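Local coordinates for putative transcriptional regulator protein, LacI family (Rhizobium etli, PDB 3MIZ) that probably binds cis-regulatory DNA as a dimeric LacI-type repressor, its periplasmic-binding-protein-like core presumably sensing a small effector, at residues G17-Y22 / D72-V77; R81-P86 / N99-T104; Q117-L122 / V230-F235. One frame throughout, in Å; residues are numbered along the deposited sequence.

Interaction 1 (G17-Y22 / D72-V77); sequences GIITDY and DGVLYV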
ATOM      1  N   GLY A  17      -3.530 -22.294  -0.990  1.00 16.18           N
ATOM      2  CA  GLY A  17      -3.632 -21.354  -2.080  1.00 16.25           C
ATOM      3  C   GLY A  17      -4.497 -20.201  -1.620  1.00 14.63           C
ATOM      4  O   GLY A  17      -5.487 -20.405  -0.926  1.00 17.33           O
ATOM      5  N   ILE A  18      -4.111 -18.988  -1.977  1.00 14.77           N
ATOM      6  CA  ILE A  18      -4.898 -17.811  -1.617  1.00 13.79           C
ATOM      7  C   ILE A  18      -5.517 -17.279  -2.894  1.00 14.50           C
ATOM      8  O   ILE A  18      -4.812 -17.001  -3.861  1.00 13.16           O
ATOM      9  CB  ILE A  18      -4.033 -16.672  -1.047  1.00 14.69           C
ATOM     10  CG1 ILE A  18      -3.382 -17.101   0.266  1.00 15.02           C
ATOM     11  CG2 ILE A  18      -4.913 -15.417  -0.825  1.00 15.62           C
ATOM     12  CD1 ILE A  18      -2.505 -16.001   0.886  1.00 15.31           C
ATOM     13  N   ILE A  19      -6.835 -17.154  -2.916  1.00 15.39           N
ATOM     14  CA  ILE A  19      -7.481 -16.603  -4.092  1.00 15.35           C
ATOM     15  C   ILE A  19      -7.943 -15.227  -3.656  1.00 15.73           C
ATOM     16  O   ILE A  19      -8.798 -15.099  -2.785  1.00 16.92           O
ATOM     17  CB  ILE A  19      -8.682 -17.461  -4.549  1.00 16.72           C
ATOM     18  CG1 ILE A  19      -8.177 -18.829  -5.020  1.00 17.91           C
ATOM     19  CG2 ILE A  19      -9.451 -16.740  -5.668  1.00 15.47           C
ATOM     20  CD1 ILE A  19      -9.252 -19.742  -5.568  1.00 19.98           C
ATOM     21  N   THR A  20      -7.342 -14.194  -4.229  1.00 14.75           N
ATOM     22  CA  THR A  20      -7.726 -12.843  -3.876  1.00 15.12           C
ATOM     23  C   THR A  20      -8.300 -12.129  -5.085  1.00 14.46           C
ATOM     24  O   THR A  20      -8.109 -12.568  -6.211  1.00 12.76           O
ATOM     25  CB  THR A  20      -6.541 -12.043  -3.367  1.00 15.91           C
ATOM     26  OG1 THR A  20      -7.005 -10.760  -2.940  1.00 20.62           O
ATOM     27  CG2 THR A  20      -5.493 -11.872  -4.469  1.00 13.66           C
ATOM     28  N   ASP A  21      -8.995 -11.021  -4.852  1.00 16.48           N
ATOM     29  CA  ASP A  21      -9.585 -10.281  -5.957  1.00 17.82           C
ATOM     30  C   ASP A  21      -8.802  -9.081  -6.491  1.00 21.93           C
ATOM     31  O   ASP A  21      -8.299  -9.122  -7.613  1.00 21.94           O
ATOM     32  CB  ASP A  21     -11.025  -9.844  -5.615  1.00 16.94           C
ATOM     33  CG  ASP A  21     -11.148  -9.151  -4.254  1.00 18.16           C
ATOM     34  OD1 ASP A  21     -10.117  -8.836  -3.621  1.00 13.85           O
ATOM     35  OD2 ASP A  21     -12.299  -8.913  -3.824  1.00 17.75           O
ATOM     36  N   TYR A  22      -8.664  -8.027  -5.692  1.00 24.49           N
ATOM     37  CA  TYR A  22      -8.006  -6.815  -6.182  1.00 25.71           C
ATOM     38  C   TYR A  22      -6.673  -6.437  -5.560  1.00 25.85           C
ATOM     39  O   TYR A  22      -6.393  -5.251  -5.371  1.00 27.85           O
ATOM     40  CB  TYR A  22      -8.973  -5.642  -6.036  1.00 22.75           C
ATOM     41  CG  TYR A  22     -10.330  -5.916  -6.633  1.00 25.85           C
ATOM     42  CD1 TYR A  22     -10.513  -5.946  -8.017  1.00 26.53           C
ATOM     43  CD2 TYR A  22     -11.427  -6.175  -5.819  1.00 26.04           C
ATOM     44  CE1 TYR A  22     -11.757  -6.229  -8.573  1.00 27.20           C
ATOM     45  CE2 TYR A  22     -12.676  -6.460  -6.363  1.00 27.95           C
ATOM     46  CZ  TYR A  22     -12.832  -6.485  -7.744  1.00 27.72           C
ATOM     47  OH  TYR A  22     -14.061  -6.782  -8.284  1.00 30.59           O
ATOM     48  N   ASP A  72      -3.844 -28.109  -0.943  1.00 18.77           N
ATOM     49  CA  ASP A  72      -4.555 -28.718   0.180  1.00 19.16           C
ATOM     50  C   ASP A  72      -5.794 -27.942   0.617  1.00 18.06           C
ATOM     51  O   ASP A  72      -6.776 -28.535   1.065  1.00 17.65           O
ATOM     52  CB  ASP A  72      -3.633 -28.878   1.391  1.00 20.51           C
ATOM     53  CG  ASP A  72      -2.580 -29.944   1.187  1.00 23.42           C
ATOM     54  OD1 ASP A  72      -2.769 -30.813   0.308  1.00 21.10           O
ATOM     55  OD2 ASP A  72      -1.569 -29.915   1.925  1.00 23.82           O
ATOM     56  N   GLY A  73      -5.739 -26.620   0.497  1.00 15.13           N
ATOM     57  CA  GLY A  73      -6.871 -25.797   0.883  1.00 14.10           C
ATOM     58  C   GLY A  73      -6.768 -24.406   0.281  1.00 14.04           C
ATOM     59  O   GLY A  73      -5.720 -24.027  -0.244  1.00 14.39           O
ATOM     60  N   VAL A  74      -7.853 -23.644   0.360  1.00 14.32           N
ATOM     61  CA  VAL A  74      -7.881 -22.291  -0.188  1.00 14.42           C
ATOM     62  C   VAL A  74      -8.352 -21.251   0.818  1.00 14.37           C
ATOM     63  O   VAL A  74      -9.295 -21.477   1.575  1.00 14.09           O
ATOM     64  CB  VAL A  74      -8.831 -22.186  -1.417  1.00 15.06           C
ATOM     65  CG1 VAL A  74      -9.077 -20.709  -1.779  1.00 17.56           C
ATOM     66  CG2 VAL A  74      -8.243 -22.908  -2.600  1.00 15.27           C
ATOM     67  N   LEU A  75      -7.675 -20.113   0.829  1.00 13.11           N
ATOM     68  CA  LEU A  75      -8.089 -19.011   1.673  1.00 14.45           C
ATOM     69  C   LEU A  75      -8.603 -17.997   0.662  1.00 12.89           C
ATOM     70  O   LEU A  75      -7.845 -17.456  -0.139  1.00 13.60           O
ATOM     71  CB  LEU A  75      -6.903 -18.463   2.465  1.00 14.71           C
ATOM     72  CG  LEU A  75      -6.427 -19.472   3.513  1.00 16.00           C
ATOM     73  CD1 LEU A  75      -5.076 -19.065   4.063  1.00 18.66           C
ATOM     74  CD2 LEU A  75      -7.475 -19.566   4.624  1.00 14.59           C
ATOM     75  N   TYR A  76      -9.914 -17.798   0.665  1.00 13.23           N
ATOM     76  CA  TYR A  76     -10.573 -16.871  -0.241  1.00 12.77           C
ATOM     77  C   TYR A  76     -10.536 -15.523   0.458  1.00 12.01           C
ATOM     78  O   TYR A  76     -11.276 -15.299   1.415  1.00 12.96           O
ATOM     79  CB  TYR A  76     -12.019 -17.305  -0.438  1.00 11.70           C
ATOM     80  CG  TYR A  76     -12.662 -16.703  -1.641  1.00 14.87           C
ATOM     81  CD1 TYR A  76     -12.433 -17.241  -2.907  1.00 15.62           C
ATOM     82  CD2 TYR A  76     -13.523 -15.609  -1.526  1.00 11.48           C
ATOM     83  CE1 TYR A  76     -13.044 -16.723  -4.026  1.00 16.62           C
ATOM     84  CE2 TYR A  76     -14.143 -15.079  -2.649  1.00 14.61           C
ATOM     85  CZ  TYR A  76     -13.897 -15.647  -3.898  1.00 15.79           C
ATOM     86  OH  TYR A  76     -14.514 -15.151  -5.024  1.00 20.02           O
ATOM     87  N   VAL A  77      -9.686 -14.626  -0.030  1.00 13.79           N
ATOM     88  CA  VAL A  77      -9.511 -13.325   0.597  1.00 12.34           C
ATOM     89  C   VAL A  77      -9.883 -12.147  -0.296  1.00 12.49           C
ATOM     90  O   VAL A  77      -9.417 -12.029  -1.431  1.00 11.86           O
ATOM     91  CB  VAL A  77      -8.034 -13.152   1.042  1.00 15.16           C
ATOM     92  CG1 VAL A  77      -7.850 -11.840   1.795  1.00 15.99           C
ATOM     93  CG2 VAL A  77      -7.607 -14.340   1.881  1.00 14.16           C
TER

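Interaction 2 (R81-P86 / N99-T104); sequences RRIVDP and NCRPQT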
ATOM      1  N   ARG A  81     -14.155  -5.658   2.556  1.00 15.60           N
ATOM      2  CA  ARG A  81     -15.247  -6.505   2.986  1.00 16.42           C
ATOM      3  C   ARG A  81     -16.331  -6.664   1.926  1.00 17.10           C
ATOM      4  O   ARG A  81     -16.856  -5.686   1.404  1.00 16.82           O
ATOM      5  CB  ARG A  81     -15.826  -5.955   4.278  1.00 17.60           C
ATOM      6  CG  ARG A  81     -16.539  -6.989   5.094  1.00 19.65           C
ATOM      7  CD  ARG A  81     -16.902  -6.418   6.441  1.00 18.47           C
ATOM      8  NE  ARG A  81     -17.830  -7.284   7.147  1.00 20.62           N
ATOM      9  CZ  ARG A  81     -18.371  -6.981   8.317  1.00 21.05           C
ATOM     10  NH1 ARG A  81     -18.068  -5.828   8.904  1.00 20.85           N
ATOM     11  NH2 ARG A  81     -19.214  -7.823   8.893  1.00 22.17           N
ATOM     12  N   ARG A  82     -16.656  -7.913   1.610  1.00 15.34           N
ATOM     13  CA  ARG A  82     -17.657  -8.207   0.591  1.00 15.33           C
ATOM     14  C   ARG A  82     -18.533  -9.387   0.995  1.00 15.51           C
ATOM     15  O   ARG A  82     -18.170 -10.183   1.867  1.00 16.75           O
ATOM     16  CB  ARG A  82     -16.976  -8.577  -0.736  1.00 16.22           C
ATOM     17  CG  ARG A  82     -16.123  -7.503  -1.393  1.00 14.79           C
ATOM     18  CD  ARG A  82     -15.417  -8.073  -2.621  1.00 17.31           C
ATOM     19  NE  ARG A  82     -16.373  -8.674  -3.548  1.00 16.89           N
ATOM     20  CZ  ARG A  82     -16.052  -9.523  -4.520  1.00 20.84           C
ATOM     21  NH1 ARG A  82     -14.788  -9.885  -4.708  1.00 15.49           N
ATOM     22  NH2 ARG A  82     -17.004 -10.027  -5.300  1.00 17.20           N
ATOM     23  N   ILE A  83     -19.695  -9.481   0.361  1.00 14.53           N
ATOM     24  CA  ILE A  83     -20.605 -10.600   0.554  1.00 14.26           C
ATOM     25  C   ILE A  83     -20.602 -11.200  -0.851  1.00 16.80           C
ATOM     26  O   ILE A  83     -21.016 -10.538  -1.812  1.00 16.08           O
ATOM     27  CB  ILE A  83     -22.036 -10.149   0.911  1.00 15.00           C
ATOM     28  CG1 ILE A  83     -22.043  -9.419   2.258  1.00 14.74           C
ATOM     29  CG2 ILE A  83     -22.948 -11.365   1.009  1.00 16.50           C
ATOM     30  CD1 ILE A  83     -23.403  -8.808   2.603  1.00 16.89           C
ATOM     31  N   VAL A  84     -20.110 -12.428  -0.981  1.00 16.38           N
ATOM     32  CA  VAL A  84     -20.028 -13.058  -2.290  1.00 18.22           C
ATOM     33  C   VAL A  84     -19.781 -14.552  -2.213  1.00 17.61           C
ATOM     34  O   VAL A  84     -19.102 -15.041  -1.303  1.00 15.84           O
ATOM     35  CB  VAL A  84     -18.898 -12.419  -3.130  1.00 19.93           C
ATOM     36  CG1 VAL A  84     -17.579 -12.495  -2.373  1.00 19.93           C
ATOM     37  CG2 VAL A  84     -18.767 -13.129  -4.478  1.00 23.14           C
ATOM     38  N   ASP A  85     -20.368 -15.276  -3.163  1.00 18.28           N
ATOM     39  CA  ASP A  85     -20.183 -16.717  -3.253  1.00 20.06           C
ATOM     40  C   ASP A  85     -19.017 -16.951  -4.199  1.00 20.96           C
ATOM     41  O   ASP A  85     -18.981 -16.397  -5.299  1.00 22.54           O
ATOM     42  CB  ASP A  85     -21.428 -17.393  -3.838  1.00 21.69           C
ATOM     43  CG  ASP A  85     -22.417 -17.824  -2.779  1.00 21.10           C
ATOM     44  OD1 ASP A  85     -22.295 -17.385  -1.612  1.00 20.10           O
ATOM     45  OD2 ASP A  85     -23.330 -18.607  -3.119  1.00 23.62           O
ATOM     46  N   PRO A  86     -18.036 -17.762  -3.786  1.00 20.05           N
ATOM     47  CA  PRO A  86     -16.927 -17.977  -4.721  1.00 20.29           C
ATOM     48  C   PRO A  86     -17.462 -18.658  -5.985  1.00 21.37           C
ATOM     49  O   PRO A  86     -18.452 -19.385  -5.928  1.00 20.00           O
ATOM     50  CB  PRO A  86     -15.982 -18.891  -3.943  1.00 19.68           C
ATOM     51  CG  PRO A  86     -16.265 -18.539  -2.493  1.00 21.23           C
ATOM     52  CD  PRO A  86     -17.779 -18.404  -2.485  1.00 19.95           C
ATOM     53  N   ASN A  99     -12.289 -11.873   5.331  1.00 11.07           N
ATOM     54  CA  ASN A  99     -12.646 -10.477   5.040  1.00 12.44           C
ATOM     55  C   ASN A  99     -13.888 -10.404   4.161  1.00 14.66           C
ATOM     56  O   ASN A  99     -14.185  -9.369   3.555  1.00 16.23           O
ATOM     57  CB  ASN A  99     -11.490  -9.747   4.343  1.00 13.36           C
ATOM     58  CG  ASN A  99     -11.552  -8.242   4.544  1.00 12.77           C
ATOM     59  OD1 ASN A  99     -10.996  -7.472   3.762  1.00 18.19           O
ATOM     60  ND2 ASN A  99     -12.221  -7.820   5.603  1.00 10.10           N
ATOM     61  N   CYS A 100     -14.609 -11.515   4.094  1.00 12.96           N
ATOM     62  CA  CYS A 100     -15.807 -11.594   3.292  1.00 12.52           C
ATOM     63  C   CYS A 100     -16.716 -12.688   3.833  1.00 14.39           C
ATOM     64  O   CYS A 100     -16.305 -13.515   4.652  1.00 13.14           O
ATOM     65  CB  CYS A 100     -15.443 -11.873   1.824  1.00 11.55           C
ATOM     66  SG  CYS A 100     -14.378 -13.333   1.554  1.00 16.07           S
ATOM     67  N   ARG A 101     -17.962 -12.670   3.376  1.00 13.73           N
ATOM     68  CA  ARG A 101     -18.961 -13.635   3.799  1.00 16.84           C
ATOM     69  C   ARG A 101     -19.703 -14.136   2.559  1.00 14.29           C
ATOM     70  O   ARG A 101     -19.934 -13.376   1.615  1.00 13.67           O
ATOM     71  CB  ARG A 101     -19.938 -12.954   4.762  1.00 21.09           C
ATOM     72  CG  ARG A 101     -21.367 -13.457   4.722  1.00 27.79           C
ATOM     73  CD  ARG A 101     -22.268 -12.519   5.506  1.00 31.81           C
ATOM     74  NE  ARG A 101     -21.799 -11.140   5.376  1.00 37.75           N
ATOM     75  CZ  ARG A 101     -22.367 -10.080   5.945  1.00 38.19           C
ATOM     76  NH1 ARG A 101     -23.454 -10.212   6.699  1.00 37.98           N
ATOM     77  NH2 ARG A 101     -21.825  -8.883   5.777  1.00 36.63           N
ATOM     78  N   PRO A 102     -20.092 -15.416   2.553  1.00 15.89           N
ATOM     79  CA  PRO A 102     -20.810 -15.951   1.394  1.00 15.60           C
ATOM     80  C   PRO A 102     -22.209 -15.365   1.286  1.00 18.16           C
ATOM     81  O   PRO A 102     -22.811 -14.996   2.295  1.00 15.37           O
ATOM     82  CB  PRO A 102     -20.841 -17.451   1.672  1.00 17.24           C
ATOM     83  CG  PRO A 102     -20.932 -17.501   3.177  1.00 18.77           C
ATOM     84  CD  PRO A 102     -19.923 -16.445   3.597  1.00 15.78           C
ATOM     85  N   GLN A 103     -22.716 -15.264   0.060  1.00 18.87           N
ATOM     86  CA  GLN A 103     -24.065 -14.753  -0.159  1.00 22.66           C
ATOM     87  C   GLN A 103     -25.023 -15.856   0.277  1.00 22.93           C
ATOM     88  O   GLN A 103     -26.087 -15.593   0.850  1.00 22.27           O
ATOM     89  CB  GLN A 103     -24.278 -14.424  -1.638  1.00 26.06           C
ATOM     90  CG  GLN A 103     -25.635 -13.809  -1.948  1.00 32.02           C
ATOM     91  CD  GLN A 103     -25.920 -12.586  -1.099  1.00 36.63           C
ATOM     92  OE1 GLN A 103     -26.139 -12.691   0.109  1.00 38.57           O
ATOM     93  NE2 GLN A 103     -25.910 -11.413  -1.726  1.00 39.62           N
ATOM     94  N   THR A 104     -24.631 -17.098   0.005  1.00 21.08           N
ATOM     95  CA  THR A 104     -25.434 -18.257   0.384  1.00 22.15           C
ATOM     96  C   THR A 104     -25.153 -18.607   1.839  1.00 21.58           C
ATOM     97  O   THR A 104     -24.017 -18.913   2.208  1.00 18.74           O
ATOM     98  CB  THR A 104     -25.106 -19.481  -0.501  1.00 20.99           C
ATOM     99  OG1 THR A 104     -25.515 -19.212  -1.847  1.00 22.45           O
ATOM    100  CG2 THR A 104     -25.820 -20.723   0.004  1.00 24.57           C
TER

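Interaction 3 (Q117-L122 / V230-F235); sequences QGARDL and VGFDDF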
ATOM      1  N   GLN A 117     -18.776  -2.473  15.029  1.00 15.78           N
ATOM      2  CA  GLN A 117     -18.289  -2.342  16.395  1.00 15.19           C
ATOM      3  C   GLN A 117     -17.180  -1.296  16.470  1.00 17.80           C
ATOM      4  O   GLN A 117     -17.168  -0.457  17.371  1.00 15.15           O
ATOM      5  CB  GLN A 117     -17.782  -3.699  16.898  1.00 18.14           C
ATOM      6  CG  GLN A 117     -16.857  -3.640  18.111  1.00 18.90           C
ATOM      7  CD  GLN A 117     -15.406  -3.487  17.714  1.00 20.62           C
ATOM      8  OE1 GLN A 117     -14.933  -4.171  16.811  1.00 20.11           O
ATOM      9  NE2 GLN A 117     -14.683  -2.596  18.396  1.00 18.26           N
ATOM     10  N   GLY A 118     -16.253  -1.351  15.515  1.00 14.72           N
ATOM     11  CA  GLY A 118     -15.152  -0.405  15.497  1.00 15.35           C
ATOM     12  C   GLY A 118     -15.621   1.034  15.404  1.00 14.99           C
ATOM     13  O   GLY A 118     -15.136   1.894  16.143  1.00 16.13           O
ATOM     14  N   ALA A 119     -16.563   1.305  14.502  1.00 13.56           N
ATOM     15  CA  ALA A 119     -17.077   2.662  14.330  1.00 15.34           C
ATOM     16  C   ALA A 119     -17.875   3.082  15.555  1.00 16.61           C
ATOM     17  O   ALA A 119     -17.874   4.256  15.940  1.00 13.12           O
ATOM     18  CB  ALA A 119     -17.944   2.753  13.078  1.00 17.23           C
ATOM     19  N   ARG A 120     -18.557   2.115  16.164  1.00 15.16           N
ATOM     20  CA  ARG A 120     -19.340   2.378  17.361  1.00 17.52           C
ATOM     21  C   ARG A 120     -18.411   2.833  18.489  1.00 15.10           C
ATOM     22  O   ARG A 120     -18.663   3.847  19.136  1.00 15.93           O
ATOM     23  CB  ARG A 120     -20.092   1.109  17.797  1.00 17.94           C
ATOM     24  CG  ARG A 120     -20.747   1.203  19.178  1.00 20.24           C
ATOM     25  CD  ARG A 120     -21.592  -0.037  19.501  1.00 22.14           C
ATOM     26  NE  ARG A 120     -20.814  -1.259  19.756  1.00 24.38           N
ATOM     27  CZ  ARG A 120     -20.979  -2.402  19.085  1.00 26.49           C
ATOM     28  NH1 ARG A 120     -21.882  -2.475  18.114  1.00 28.98           N
ATOM     29  NH2 ARG A 120     -20.269  -3.484  19.392  1.00 19.78           N
ATOM     30  N   ASP A 121     -17.341   2.081  18.718  1.00 15.70           N
ATOM     31  CA  ASP A 121     -16.409   2.409  19.788  1.00 16.75           C
ATOM     32  C   ASP A 121     -15.661   3.713  19.556  1.00 18.99           C
ATOM     33  O   ASP A 121     -15.342   4.431  20.505  1.00 19.95           O
ATOM     34  CB  ASP A 121     -15.413   1.271  19.987  1.00 16.46           C
ATOM     35  CG  ASP A 121     -16.062   0.037  20.576  1.00 20.23           C
ATOM     36  OD1 ASP A 121     -17.151   0.174  21.175  1.00 20.38           O
ATOM     37  OD2 ASP A 121     -15.483  -1.058  20.454  1.00 19.70           O
ATOM     38  N   LEU A 122     -15.391   4.021  18.294  1.00 17.29           N
ATOM     39  CA  LEU A 122     -14.681   5.240  17.941  1.00 17.14           C
ATOM     40  C   LEU A 122     -15.614   6.432  18.149  1.00 16.06           C
ATOM     41  O   LEU A 122     -15.189   7.493  18.605  1.00 14.58           O
ATOM     42  CB  LEU A 122     -14.217   5.145  16.485  1.00 19.57           C
ATOM     43  CG  LEU A 122     -13.027   5.967  16.001  1.00 24.21           C
ATOM     44  CD1 LEU A 122     -11.889   5.927  17.004  1.00 23.37           C
ATOM     45  CD2 LEU A 122     -12.582   5.400  14.664  1.00 25.57           C
ATOM     46  N   VAL A 230     -10.255  11.488  13.880  1.00 13.84           N
ATOM     47  CA  VAL A 230     -10.003  10.069  14.092  1.00 13.10           C
ATOM     48  C   VAL A 230     -10.197   9.392  12.732  1.00 13.52           C
ATOM     49  O   VAL A 230     -10.920   9.905  11.882  1.00 11.28           O
ATOM     50  CB  VAL A 230     -10.963   9.443  15.157  1.00 14.30           C
ATOM     51  CG1 VAL A 230     -10.741  10.130  16.520  1.00 16.81           C
ATOM     52  CG2 VAL A 230     -12.423   9.594  14.727  1.00 15.66           C
ATOM     53  N   GLY A 231      -9.517   8.273  12.510  1.00 11.68           N
ATOM     54  CA  GLY A 231      -9.655   7.590  11.232  1.00 12.71           C
ATOM     55  C   GLY A 231     -10.188   6.182  11.400  1.00 12.63           C
ATOM     56  O   GLY A 231     -10.912   5.900  12.351  1.00 12.69           O
ATOM     57  N   PHE A 232      -9.845   5.302  10.460  1.00 13.46           N
ATOM     58  CA  PHE A 232     -10.266   3.913  10.527  1.00 12.79           C
ATOM     59  C   PHE A 232      -9.362   3.054   9.642  1.00 15.12           C
ATOM     60  O   PHE A 232      -9.029   3.458   8.520  1.00 14.83           O
ATOM     61  CB  PHE A 232     -11.724   3.770  10.069  1.00 14.55           C
ATOM     62  CG  PHE A 232     -12.435   2.591  10.674  1.00 14.97           C
ATOM     63  CD1 PHE A 232     -12.011   1.289  10.407  1.00 15.48           C
ATOM     64  CD2 PHE A 232     -13.527   2.782  11.522  1.00 15.16           C
ATOM     65  CE1 PHE A 232     -12.661   0.190  10.975  1.00 14.69           C
ATOM     66  CE2 PHE A 232     -14.188   1.690  12.098  1.00 15.44           C
ATOM     67  CZ  PHE A 232     -13.753   0.391  11.823  1.00 17.31           C
ATOM     68  N   ASP A 233      -8.978   1.892  10.176  1.00 12.54           N
ATOM     69  CA  ASP A 233      -8.142   0.871   9.520  1.00 13.39           C
ATOM     70  C   ASP A 233      -6.787   0.618  10.184  1.00 12.26           C
ATOM     71  O   ASP A 233      -6.311  -0.513  10.241  1.00 13.39           O
ATOM     72  CB  ASP A 233      -7.821   1.232   8.066  1.00 15.32           C
ATOM     73  CG  ASP A 233      -9.026   1.205   7.148  1.00 16.44           C
ATOM     74  OD1 ASP A 233     -10.150   0.885   7.587  1.00 14.32           O
ATOM     75  OD2 ASP A 233      -8.819   1.526   5.960  1.00 18.29           O
ATOM     76  N   ASP A 234      -6.184   1.700  10.671  1.00 13.40           N
ATOM     77  CA  ASP A 234      -4.827   1.736  11.214  1.00 12.78           C
ATOM     78  C   ASP A 234      -3.887   1.322  10.092  1.00 13.30           C
ATOM     79  O   ASP A 234      -3.120   0.361  10.206  1.00 12.95           O
ATOM     80  CB  ASP A 234      -4.590   0.847  12.438  1.00 12.56           C
ATOM     81  CG  ASP A 234      -3.246   1.179  13.128  1.00 19.36           C
ATOM     82  OD1 ASP A 234      -2.826   2.363  13.074  1.00 17.59           O
ATOM     83  OD2 ASP A 234      -2.611   0.281  13.723  1.00 18.62           O
ATOM     84  N   PHE A 235      -3.997   2.048   8.986  1.00 13.13           N
ATOM     85  CA  PHE A 235      -3.159   1.848   7.809  1.00 14.89           C
ATOM     86  C   PHE A 235      -1.857   2.529   8.216  1.00 16.46           C
ATOM     87  O   PHE A 235      -1.740   3.746   8.117  1.00 16.13           O
ATOM     88  CB  PHE A 235      -3.805   2.546   6.602  1.00 16.29           C
ATOM     89  CG  PHE A 235      -3.005   2.459   5.325  1.00 18.62           C
ATOM     90  CD1 PHE A 235      -2.205   1.357   5.047  1.00 21.76           C
ATOM     91  CD2 PHE A 235      -3.096   3.474   4.376  1.00 20.79           C
ATOM     92  CE1 PHE A 235      -1.506   1.265   3.840  1.00 22.93           C
ATOM     93  CE2 PHE A 235      -2.404   3.392   3.165  1.00 23.67           C
ATOM     94  CZ  PHE A 235      -1.607   2.283   2.897  1.00 21.94           C
TER

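Interaction 1 (G17-Y22 / D72-V77)
Ile19 crosses Tyr76 and Val74 at a slant, its CG2 meeting the tyrosine ring obliquely, and this crossing sets the pattern for one face of a parallel strand pair, 17-20 against 73-77. Its two branches divide the work. CG2 approaches the tyrosine, 4.0 Å from CE1, while CG1 and CD1 run back over Val74, CG1 lying 3.9 Å from CG1 of the valine. The first torsion of Ile19 (chi1 -66°) explains the division, since it turns CG2 away from the backbone N toward Tyr76 and leaves CG1 beside that N, facing Val74. Because side chains alternate along each strand, the other face carries Ile18, Thr20, Leu75 and Val77, where CG2 of Ile18 meets CG2 of Val77 at 4.0 Å. Between the faces the backbones are laced in the staggered parallel manner: Leu75 N donates to Gly17 O at 2.8 Å, Ile19 N to Leu75 O at 3.0 Å, and Val77 N to Ile19 O at 2.9 Å. At the far end the hydroxyl of Thr20 adds a side-chain bond, OG1 to Val77 O (3.1 Å), reaching that oxygen from above its carbonyl plane. Such pairing is the centre of an alpha/beta sandwich of the Rossmann-like kind found in periplasmic-binding-protein folds. Ile36 and Ile32 of helix 30-42 cover the Ile18 face, whereas Trp63, Ile62 and Phe66 of helix 56-68 close over Ile19. Strand 46-51 pairs with the other edge of strand 15-20, and strand 95-97 continues the sheet beyond strand 73-78.

Interaction 2 (R81-P86 / N99-T104)
Asp85 OD1 is gripped by two successive backbone amides, those of Gln103 and Thr104, while its partner oxygen takes the threonine hydroxyl. The Thr104 N bond is 2.9 Å to OD1 and nearly straight at 170°, coming from the syn side but tilted out of the carboxylate plane; that from Gln103 N is bent and weak. Thr104 OG1 donates to the syn lone pair of OD2 at 2.6 Å, so the carboxylate is held through both oxygens and its rotation is probably fixed. With an alanine in its place the carboxylate is gone, which is likely to leave the amide and hydroxyl of Thr104 without their mate and the loop at Gln103 and Thr104 freer to move. Upstream, the chains run alongside as a short parallel ladder, Arg101 N giving to Arg82 O (2.9 Å) and Val84 N to Arg101 O (2.8 Å). Ile83 and Arg101 point the same way from it, side by side. CD1 of the isoleucine sits over one face of the guanidinium, 3.5 Å from NH2 and offset toward its rim; a bend at chi3 (34°) folds the arginine back to meet it. The other branch of Ile83, CG2, crosses Gln103 obliquely, 3.6 Å from its OE1. The neighbouring Arg81 guanidinium is claimed elsewhere, by salt bridges to Glu112 and Asp115. This short parallel pair of strands sits beside the four-stranded parallel sheet, Cys100 resting on Tyr76 and Thr78 of strand 73-78, and faces the second alpha/beta domain, whose helix 144-160 brings Leu144 against both Ile83 and Arg101.

Interaction 3 (Q117-L122 / V230-F235)
Gly118 and Ala119, on a turn of helix 115-127, offer their backbone to the Phe232 ring across a helix-to-loop packing in which the CA atoms of Ala119 and Phe232 stand 7.9 Å apart. The motif belongs to the second alpha/beta domain of the periplasmic-binding-protein-like fold, where a helix flanks the carboxyl end of strand 228-230 and the loop that follows it. Gly118 makes the approach possible: a beta carbon on it would collide with CZ of the phenylalanine. Leu122, one turn further along, and Val230 reach toward each other tip to tip, CG of the leucine 3.9 Å from CG2 of the valine. Beside the glycine, the methyl of Ala119 adds an apolar contact to the ring, its CB 4.0 Å from Phe232 CE2. With chi1 at -153°, CG of Phe232 is turned away from its own backbone N and the ring is carried toward the helix. Arg149 of helix 144-160 makes a cation-pi contact with the same ring, and Ala249 of strand 248-250 touches both Leu122 and Phe232. Ala119 N stands at the edge of the Phe232 ring, close to its plane, 3.4 Å from CE2.

Taken together, the three contacts illustrate how chemistry follows position within a two-domain alpha/beta protein. Interaction 1 is wholly buried, its backbone ladder closed on each face by mostly apolar side chains; interaction 3 is equally buried but rests on van der Waals packing of helix against loop. Interaction 2, partly exposed, relies more on a carboxylate bonded to backbone amides and a hydroxyl, with arginines bridged to acids outside it. Interactions 1 and 2 share a neighbourhood, strands 73-78 and 81-83 being consecutive in the chain: Asp21 bridges to Arg82 (OD2 to NH1, 2.8 Å), and Tyr76 packs against Pro86. Interaction 3 stands apart, its centre about 22 Å from that of interaction 2 and about 26 Å from that of interaction 1.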